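Local coordinates for protein transcriptional activator, putative (Pyrococcus furiosus, PDB 1RTW) that is a putative transcriptional activator of unknown precise role, an all-helical protein of the TENA/THI-4/PQQC family, at residues B[13-23]-B[195-206]. Sequence-based numbering, arbitrary orientation.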
ATOM      1  N   ILE B  13       7.971 -23.770  19.596  1.00 43.89           N
ATOM      2  CA  ILE B  13       8.270 -23.733  18.168  1.00 39.54           C
ATOM      3  C   ILE B  13       9.747 -23.427  17.935  1.00 35.97           C
ATOM      4  O   ILE B  13      10.390 -24.056  17.098  1.00 34.05           O
ATOM      5  CB  ILE B  13       7.407 -22.684  17.433  1.00 40.38           C
ATOM      6  CG1 ILE B  13       5.927 -23.038  17.588  1.00 44.13           C
ATOM      7  CG2 ILE B  13       7.786 -22.625  15.949  1.00 39.54           C
ATOM      8  CD1 ILE B  13       4.982 -22.046  16.931  1.00 46.92           C
ATOM      9  N   TRP B  14      10.287 -22.468  18.683  1.00 33.23           N
ATOM     10  CA  TRP B  14      11.697 -22.105  18.542  1.00 31.77           C
ATOM     11  C   TRP B  14      12.629 -23.255  18.895  1.00 32.62           C
ATOM     12  O   TRP B  14      13.682 -23.415  18.279  1.00 31.20           O
ATOM     13  CB  TRP B  14      12.034 -20.868  19.384  1.00 26.11           C
ATOM     14  CG  TRP B  14      11.545 -19.592  18.756  1.00 23.82           C
ATOM     15  CD1 TRP B  14      10.307 -19.365  18.218  1.00 20.37           C
ATOM     16  CD2 TRP B  14      12.291 -18.386  18.563  1.00 20.05           C
ATOM     17  NE1 TRP B  14      10.243 -18.101  17.698  1.00 20.71           N
ATOM     18  CE2 TRP B  14      11.453 -17.475  17.889  1.00 19.52           C
ATOM     19  CE3 TRP B  14      13.596 -17.985  18.885  1.00 18.13           C
ATOM     20  CZ2 TRP B  14      11.864 -16.189  17.538  1.00 16.13           C
ATOM     21  CZ3 TRP B  14      14.006 -16.704  18.536  1.00 17.10           C
ATOM     22  CH2 TRP B  14      13.141 -15.826  17.865  1.00 15.58           C
ATOM     23  N   ARG B  15      12.228 -24.069  19.871  1.00 35.70           N
ATOM     24  CA  ARG B  15      13.030 -25.212  20.295  1.00 38.75           C
ATOM     25  C   ARG B  15      13.232 -26.156  19.117  1.00 36.93           C
ATOM     26  O   ARG B  15      14.277 -26.799  19.000  1.00 36.70           O
ATOM     27  CB  ARG B  15      12.354 -25.956  21.452  1.00 44.99           C
ATOM     28  CG  ARG B  15      13.319 -26.755  22.318  1.00 53.40           C
ATOM     29  CD  ARG B  15      12.589 -27.667  23.292  1.00 60.84           C
ATOM     30  NE  ARG B  15      11.651 -26.940  24.148  1.00 68.57           N
ATOM     31  CZ  ARG B  15      10.335 -27.157  24.173  1.00 72.22           C
ATOM     32  NH1 ARG B  15       9.796 -28.080  23.385  1.00 73.41           N
ATOM     33  NH2 ARG B  15       9.557 -26.445  24.981  1.00 74.47           N
ATOM     34  N   ARG B  16      12.234 -26.216  18.237  1.00 35.08           N
ATOM     35  CA  ARG B  16      12.303 -27.064  17.055  1.00 33.90           C
ATOM     36  C   ARG B  16      13.404 -26.623  16.081  1.00 30.45           C
ATOM     37  O   ARG B  16      13.881 -27.436  15.287  1.00 27.54           O
ATOM     38  CB  ARG B  16      10.941 -27.172  16.355  1.00 39.96           C
ATOM     39  CG  ARG B  16       9.902 -28.050  17.072  1.00 47.12           C
ATOM     40  CD  ARG B  16       8.585 -28.069  16.297  1.00 54.57           C
ATOM     41  NE  ARG B  16       7.534 -28.849  16.949  1.00 60.72           N
ATOM     42  CZ  ARG B  16       6.257 -28.839  16.573  1.00 64.88           C
ATOM     43  NH1 ARG B  16       5.867 -28.087  15.548  1.00 67.30           N
ATOM     44  NH2 ARG B  16       5.363 -29.581  17.218  1.00 67.14           N
ATOM     45  N   PHE B  17      13.804 -25.348  16.117  1.00 27.18           N
ATOM     46  CA  PHE B  17      14.906 -24.912  15.251  1.00 26.24           C
ATOM     47  C   PHE B  17      16.184 -24.527  16.007  1.00 27.31           C
ATOM     48  O   PHE B  17      17.150 -24.027  15.427  1.00 25.69           O
ATOM     49  CB  PHE B  17      14.493 -23.848  14.212  1.00 22.61           C
ATOM     50  CG  PHE B  17      14.076 -22.516  14.785  1.00 19.18           C
ATOM     51  CD1 PHE B  17      15.028 -21.576  15.165  1.00 16.89           C
ATOM     52  CD2 PHE B  17      12.725 -22.155  14.830  1.00 16.95           C
ATOM     53  CE1 PHE B  17      14.653 -20.296  15.572  1.00 15.21           C
ATOM     54  CE2 PHE B  17      12.332 -20.879  15.234  1.00 13.95           C
ATOM     55  CZ  PHE B  17      13.298 -19.944  15.602  1.00 18.11           C
ATOM     56  N   LEU B  18      16.206 -24.844  17.297  1.00 29.60           N
ATOM     57  CA  LEU B  18      17.359 -24.568  18.144  1.00 31.41           C
ATOM     58  C   LEU B  18      17.784 -25.863  18.841  1.00 32.69           C
ATOM     59  O   LEU B  18      17.595 -26.022  20.053  1.00 35.89           O
ATOM     60  CB  LEU B  18      17.009 -23.492  19.182  1.00 31.16           C
ATOM     61  CG  LEU B  18      16.671 -22.099  18.640  1.00 27.64           C
ATOM     62  CD1 LEU B  18      16.091 -21.208  19.731  1.00 27.71           C
ATOM     63  CD2 LEU B  18      17.908 -21.482  18.038  1.00 27.90           C
ATOM     64  N   PRO B  19      18.411 -26.790  18.092  1.00 31.19           N
ATOM     65  CA  PRO B  19      18.738 -26.694  16.668  1.00 29.33           C
ATOM     66  C   PRO B  19      17.809 -27.480  15.739  1.00 30.46           C
ATOM     67  O   PRO B  19      17.089 -28.389  16.155  1.00 31.88           O
ATOM     68  CB  PRO B  19      20.110 -27.320  16.630  1.00 27.59           C
ATOM     69  CG  PRO B  19      19.881 -28.533  17.530  1.00 28.32           C
ATOM     70  CD  PRO B  19      19.061 -27.975  18.687  1.00 28.01           C
ATOM     71  N   HIS B  20      17.836 -27.112  14.466  1.00 30.55           N
ATOM     72  CA  HIS B  20      17.059 -27.815  13.454  1.00 29.74           C
ATOM     73  C   HIS B  20      18.079 -28.706  12.768  1.00 30.04           C
ATOM     74  O   HIS B  20      19.279 -28.436  12.844  1.00 30.72           O
ATOM     75  CB  HIS B  20      16.466 -26.840  12.435  1.00 26.96           C
ATOM     76  CG  HIS B  20      15.770 -27.510  11.290  1.00 23.04           C
ATOM     77  ND1 HIS B  20      16.434 -27.932  10.159  1.00 22.27           N
ATOM     78  CD2 HIS B  20      14.467 -27.835  11.102  1.00 22.27           C
ATOM     79  CE1 HIS B  20      15.573 -28.488   9.325  1.00 22.68           C
ATOM     80  NE2 HIS B  20      14.372 -28.441   9.874  1.00 20.13           N
ATOM     81  N   LYS B  21      17.599 -29.755  12.105  1.00 29.92           N
ATOM     82  CA  LYS B  21      18.452 -30.700  11.388  1.00 29.58           C
ATOM     83  C   LYS B  21      19.547 -29.979  10.607  1.00 28.35           C
ATOM     84  O   LYS B  21      20.730 -30.324  10.710  1.00 28.91           O
ATOM     85  CB  LYS B  21      17.594 -31.541  10.430  1.00 29.19           C
ATOM     86  CG  LYS B  21      18.341 -32.601   9.643  1.00 32.86           C
ATOM     87  CD  LYS B  21      17.411 -33.274   8.630  1.00 35.88           C
ATOM     88  CE  LYS B  21      18.152 -34.296   7.782  1.00 37.37           C
ATOM     89  NZ  LYS B  21      17.271 -34.878   6.719  1.00 40.69           N
ATOM     90  N   PHE B  22      19.151 -28.931   9.891  1.00 26.40           N
ATOM     91  CA  PHE B  22      20.075 -28.147   9.081  1.00 27.12           C
ATOM     92  C   PHE B  22      21.217 -27.543   9.893  1.00 28.71           C
ATOM     93  O   PHE B  22      22.357 -27.501   9.425  1.00 30.73           O
ATOM     94  CB  PHE B  22      19.316 -27.043   8.339  1.00 24.50           C
ATOM     95  CG  PHE B  22      20.151 -26.289   7.341  1.00 24.04           C
ATOM     96  CD1 PHE B  22      20.813 -25.122   7.706  1.00 21.75           C
ATOM     97  CD2 PHE B  22      20.244 -26.731   6.022  1.00 23.01           C
ATOM     98  CE1 PHE B  22      21.552 -24.404   6.774  1.00 21.88           C
ATOM     99  CE2 PHE B  22      20.983 -26.020   5.076  1.00 21.78           C
ATOM    100  CZ  PHE B  22      21.638 -24.852   5.454  1.00 21.81           C
ATOM    101  N   LEU B  23      20.909 -27.074  11.101  1.00 29.47           N
ATOM    102  CA  LEU B  23      21.909 -26.464  11.971  1.00 30.26           C
ATOM    103  C   LEU B  23      22.884 -27.483  12.550  1.00 32.39           C
ATOM    104  O   LEU B  23      24.057 -27.173  12.749  1.00 32.45           O
ATOM    105  CB  LEU B  23      21.235 -25.663  13.089  1.00 29.06           C
ATOM    106  CG  LEU B  23      20.237 -24.582  12.635  1.00 29.93           C
ATOM    107  CD1 LEU B  23      19.709 -23.827  13.834  1.00 30.92           C
ATOM    108  CD2 LEU B  23      20.877 -23.613  11.656  1.00 30.41           C
ATOM    109  N   SER B 195       7.115 -17.275  13.450  1.00 20.71           N
ATOM    110  CA  SER B 195       7.892 -18.331  14.102  1.00 20.66           C
ATOM    111  C   SER B 195       7.760 -19.651  13.352  1.00 19.48           C
ATOM    112  O   SER B 195       8.750 -20.345  13.126  1.00 18.82           O
ATOM    113  CB  SER B 195       7.436 -18.517  15.553  1.00 21.96           C
ATOM    114  OG  SER B 195       7.831 -17.426  16.358  1.00 21.66           O
ATOM    115  N   LYS B 196       6.531 -19.986  12.968  1.00 20.19           N
ATOM    116  CA  LYS B 196       6.243 -21.209  12.219  1.00 20.49           C
ATOM    117  C   LYS B 196       6.939 -21.187  10.858  1.00 19.55           C
ATOM    118  O   LYS B 196       7.451 -22.203  10.388  1.00 16.89           O
ATOM    119  CB  LYS B 196       4.730 -21.364  12.024  1.00 23.50           C
ATOM    120  CG  LYS B 196       3.972 -21.684  13.301  1.00 27.72           C
ATOM    121  CD  LYS B 196       2.474 -21.815  13.054  1.00 32.99           C
ATOM    122  CE  LYS B 196       1.712 -22.004  14.381  1.00 35.65           C
ATOM    123  NZ  LYS B 196       0.227 -22.138  14.210  1.00 35.27           N
ATOM    124  N   PHE B 197       6.944 -20.015  10.230  1.00 19.96           N
ATOM    125  CA  PHE B 197       7.580 -19.832   8.936  1.00 20.95           C
ATOM    126  C   PHE B 197       9.084 -20.029   9.046  1.00 20.83           C
ATOM    127  O   PHE B 197       9.690 -20.645   8.172  1.00 23.43           O
ATOM    128  CB  PHE B 197       7.255 -18.451   8.368  1.00 22.65           C
ATOM    129  CG  PHE B 197       5.988 -18.411   7.563  1.00 22.11           C
ATOM    130  CD1 PHE B 197       5.809 -19.274   6.487  1.00 23.19           C
ATOM    131  CD2 PHE B 197       4.995 -17.493   7.851  1.00 22.70           C
ATOM    132  CE1 PHE B 197       4.654 -19.218   5.705  1.00 22.89           C
ATOM    133  CE2 PHE B 197       3.840 -17.429   7.079  1.00 24.39           C
ATOM    134  CZ  PHE B 197       3.671 -18.294   6.003  1.00 21.65           C
ATOM    135  N   GLU B 198       9.670 -19.525  10.129  1.00 19.08           N
ATOM    136  CA  GLU B 198      11.107 -19.669  10.377  1.00 19.10           C
ATOM    137  C   GLU B 198      11.463 -21.144  10.529  1.00 18.94           C
ATOM    138  O   GLU B 198      12.450 -21.628   9.974  1.00 17.45           O
ATOM    139  CB  GLU B 198      11.505 -18.932  11.663  1.00 18.65           C
ATOM    140  CG  GLU B 198      11.707 -17.431  11.496  1.00 18.78           C
ATOM    141  CD  GLU B 198      12.894 -17.100  10.601  1.00 20.54           C
ATOM    142  OE1 GLU B 198      13.964 -17.706  10.787  1.00 21.28           O
ATOM    143  OE2 GLU B 198      12.766 -16.245   9.703  1.00 21.03           O
ATOM    144  N   LEU B 199      10.651 -21.850  11.308  1.00 20.35           N
ATOM    145  CA  LEU B 199      10.867 -23.274  11.544  1.00 20.76           C
ATOM    146  C   LEU B 199      10.771 -24.084  10.253  1.00 19.40           C
ATOM    147  O   LEU B 199      11.559 -24.989  10.019  1.00 20.32           O
ATOM    148  CB  LEU B 199       9.838 -23.800  12.542  1.00 16.83           C
ATOM    149  CG  LEU B 199       9.832 -25.326  12.679  1.00 20.16           C
ATOM    150  CD1 LEU B 199      11.153 -25.821  13.247  1.00 18.00           C
ATOM    151  CD2 LEU B 199       8.663 -25.766  13.543  1.00 20.92           C
ATOM    152  N   ILE B 200       9.777 -23.758   9.440  1.00 20.85           N
ATOM    153  CA  ILE B 200       9.524 -24.442   8.186  1.00 21.22           C
ATOM    154  C   ILE B 200      10.571 -24.159   7.113  1.00 19.98           C
ATOM    155  O   ILE B 200      10.900 -25.034   6.310  1.00 19.88           O
ATOM    156  CB  ILE B 200       8.113 -24.054   7.663  1.00 24.50           C
ATOM    157  CG1 ILE B 200       7.044 -24.687   8.557  1.00 25.04           C
ATOM    158  CG2 ILE B 200       7.915 -24.485   6.215  1.00 24.00           C
ATOM    159  CD1 ILE B 200       5.643 -24.174   8.277  1.00 28.35           C
ATOM    160  N   PHE B 201      11.107 -22.944   7.108  1.00 17.16           N
ATOM    161  CA  PHE B 201      12.089 -22.580   6.103  1.00 15.83           C
ATOM    162  C   PHE B 201      13.297 -23.508   6.068  1.00 14.88           C
ATOM    163  O   PHE B 201      13.806 -23.825   4.988  1.00 15.09           O
ATOM    164  CB  PHE B 201      12.537 -21.132   6.297  1.00 13.11           C
ATOM    165  CG  PHE B 201      13.017 -20.481   5.044  1.00  9.68           C
ATOM    166  CD1 PHE B 201      14.346 -20.607   4.641  1.00 10.24           C
ATOM    167  CD2 PHE B 201      12.139 -19.722   4.264  1.00 10.18           C
ATOM    168  CE1 PHE B 201      14.796 -19.985   3.478  1.00  8.47           C
ATOM    169  CE2 PHE B 201      12.570 -19.092   3.100  1.00 10.47           C
ATOM    170  CZ  PHE B 201      13.903 -19.223   2.703  1.00 11.69           C
ATOM    171  N   TRP B 202      13.749 -23.954   7.239  1.00 14.87           N
ATOM    172  CA  TRP B 202      14.910 -24.837   7.306  1.00 16.27           C
ATOM    173  C   TRP B 202      14.705 -26.129   6.516  1.00 17.96           C
ATOM    174  O   TRP B 202      15.655 -26.660   5.950  1.00 17.32           O
ATOM    175  CB  TRP B 202      15.273 -25.152   8.754  1.00 15.47           C
ATOM    176  CG  TRP B 202      15.683 -23.951   9.561  1.00 15.61           C
ATOM    177  CD1 TRP B 202      14.971 -23.358  10.565  1.00 15.14           C
ATOM    178  CD2 TRP B 202      16.886 -23.177   9.413  1.00 12.30           C
ATOM    179  NE1 TRP B 202      15.648 -22.262  11.043  1.00 13.59           N
ATOM    180  CE2 TRP B 202      16.823 -22.132  10.361  1.00 12.08           C
ATOM    181  CE3 TRP B 202      17.996 -23.262   8.571  1.00  9.13           C
ATOM    182  CZ2 TRP B 202      17.839 -21.177  10.486  1.00 12.93           C
ATOM    183  CZ3 TRP B 202      19.003 -22.308   8.696  1.00 10.70           C
ATOM    184  CH2 TRP B 202      18.918 -21.282   9.649  1.00  8.94           C
ATOM    185  N   ASP B 203      13.463 -26.608   6.446  1.00 20.14           N
ATOM    186  CA  ASP B 203      13.151 -27.838   5.707  1.00 23.08           C
ATOM    187  C   ASP B 203      13.381 -27.731   4.198  1.00 24.19           C
ATOM    188  O   ASP B 203      13.615 -28.740   3.530  1.00 25.28           O
ATOM    189  CB  ASP B 203      11.699 -28.273   5.951  1.00 24.86           C
ATOM    190  CG  ASP B 203      11.443 -28.701   7.382  1.00 27.24           C
ATOM    191  OD1 ASP B 203      10.345 -28.404   7.908  1.00 26.11           O
ATOM    192  OD2 ASP B 203      12.337 -29.341   7.980  1.00 30.17           O
ATOM    193  N   ILE B 204      13.309 -26.513   3.668  1.00 24.84           N
ATOM    194  CA  ILE B 204      13.492 -26.268   2.240  1.00 25.87           C
ATOM    195  C   ILE B 204      14.764 -26.896   1.680  1.00 27.05           C
ATOM    196  O   ILE B 204      14.762 -27.408   0.567  1.00 28.45           O
ATOM    197  CB  ILE B 204      13.475 -24.751   1.931  1.00 26.21           C
ATOM    198  CG1 ILE B 204      12.067 -24.189   2.143  1.00 24.80           C
ATOM    199  CG2 ILE B 204      13.925 -24.492   0.512  1.00 25.28           C
ATOM    200  CD1 ILE B 204      11.988 -22.671   2.045  1.00 26.91           C
ATOM    201  N   ALA B 205      15.843 -26.868   2.454  1.00 27.32           N
ATOM    202  CA  ALA B 205      17.105 -27.441   2.009  1.00 29.68           C
ATOM    203  C   ALA B 205      16.988 -28.923   1.620  1.00 33.00           C
ATOM    204  O   ALA B 205      17.677 -29.395   0.711  1.00 31.37           O
ATOM    205  CB  ALA B 205      18.144 -27.268   3.084  1.00 29.25           C
ATOM    206  N   TYR B 206      16.095 -29.647   2.295  1.00 36.46           N
ATOM    207  CA  TYR B 206      15.912 -31.068   2.023  1.00 40.60           C
ATOM    208  C   TYR B 206      14.805 -31.356   1.023  1.00 47.45           C
ATOM    209  O   TYR B 206      14.546 -32.511   0.686  1.00 45.86           O
ATOM    210  CB  TYR B 206      15.715 -31.828   3.334  1.00 35.43           C
ATOM    211  CG  TYR B 206      16.825 -31.510   4.308  1.00 31.10           C
ATOM    212  CD1 TYR B 206      18.094 -32.064   4.151  1.00 26.67           C
ATOM    213  CD2 TYR B 206      16.642 -30.551   5.304  1.00 29.72           C
ATOM    214  CE1 TYR B 206      19.159 -31.659   4.950  1.00 27.44           C
ATOM    215  CE2 TYR B 206      17.694 -30.139   6.110  1.00 29.14           C
ATOM    216  CZ  TYR B 206      18.955 -30.692   5.925  1.00 28.16           C
ATOM    217  OH  TYR B 206      20.006 -30.249   6.695  1.00 25.19           O
TER
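W202 presses its CB over the centre of the H20 imidazole, a CH-pi contact at 3.3 Å from the ring centroid, while D203 OD2 lies at the edge of that ring. L23 CD2 covers one face of the W202 indole near its rim, and F17 and F22 meet the indole obliquely, F22 CD1 coming 3.5 Å from W202 CE3. On Y206, K21 NZ stands over one face, 4.2 Å from the centroid and 20° off the normal, a cation-pi contact reached by a fully extended lysine chain; the CB of its neighbour A205 lies on the opposite face, near the rim. H20 is gripped through both nitrogens. NE2 donates to D203 OD2 at 2.9 Å, in the imidazole plane but from above the carboxylate plane, and ND1 accepts from F22 N at 2.9 Å. The second bond makes H20 the N-cap of helix 21-28, and both together fix the ring's rotation; with CG anti to the backbone N (chi1 174°), the imidazole is carried across to W202 and D203. In this all-helical fold of the TENA/THI-4/PQQC family, the link between helices 11-15 and 21-28, with its cis peptide before P19, packs along the C-terminal part of helix 181-201 and the residues that continue it to Y206. At the other end, W14 NE1 donates in the indole plane to S195 OG (2.8 Å, 164°), which also bonds F191 O. L199 CD1 packs 3.4 Å from R16 CB, and I13 CD1 touches the aliphatic chain of K196. E198 meets F17 through its CB; its OE2 is hydrogen-bonded to Y105 OH.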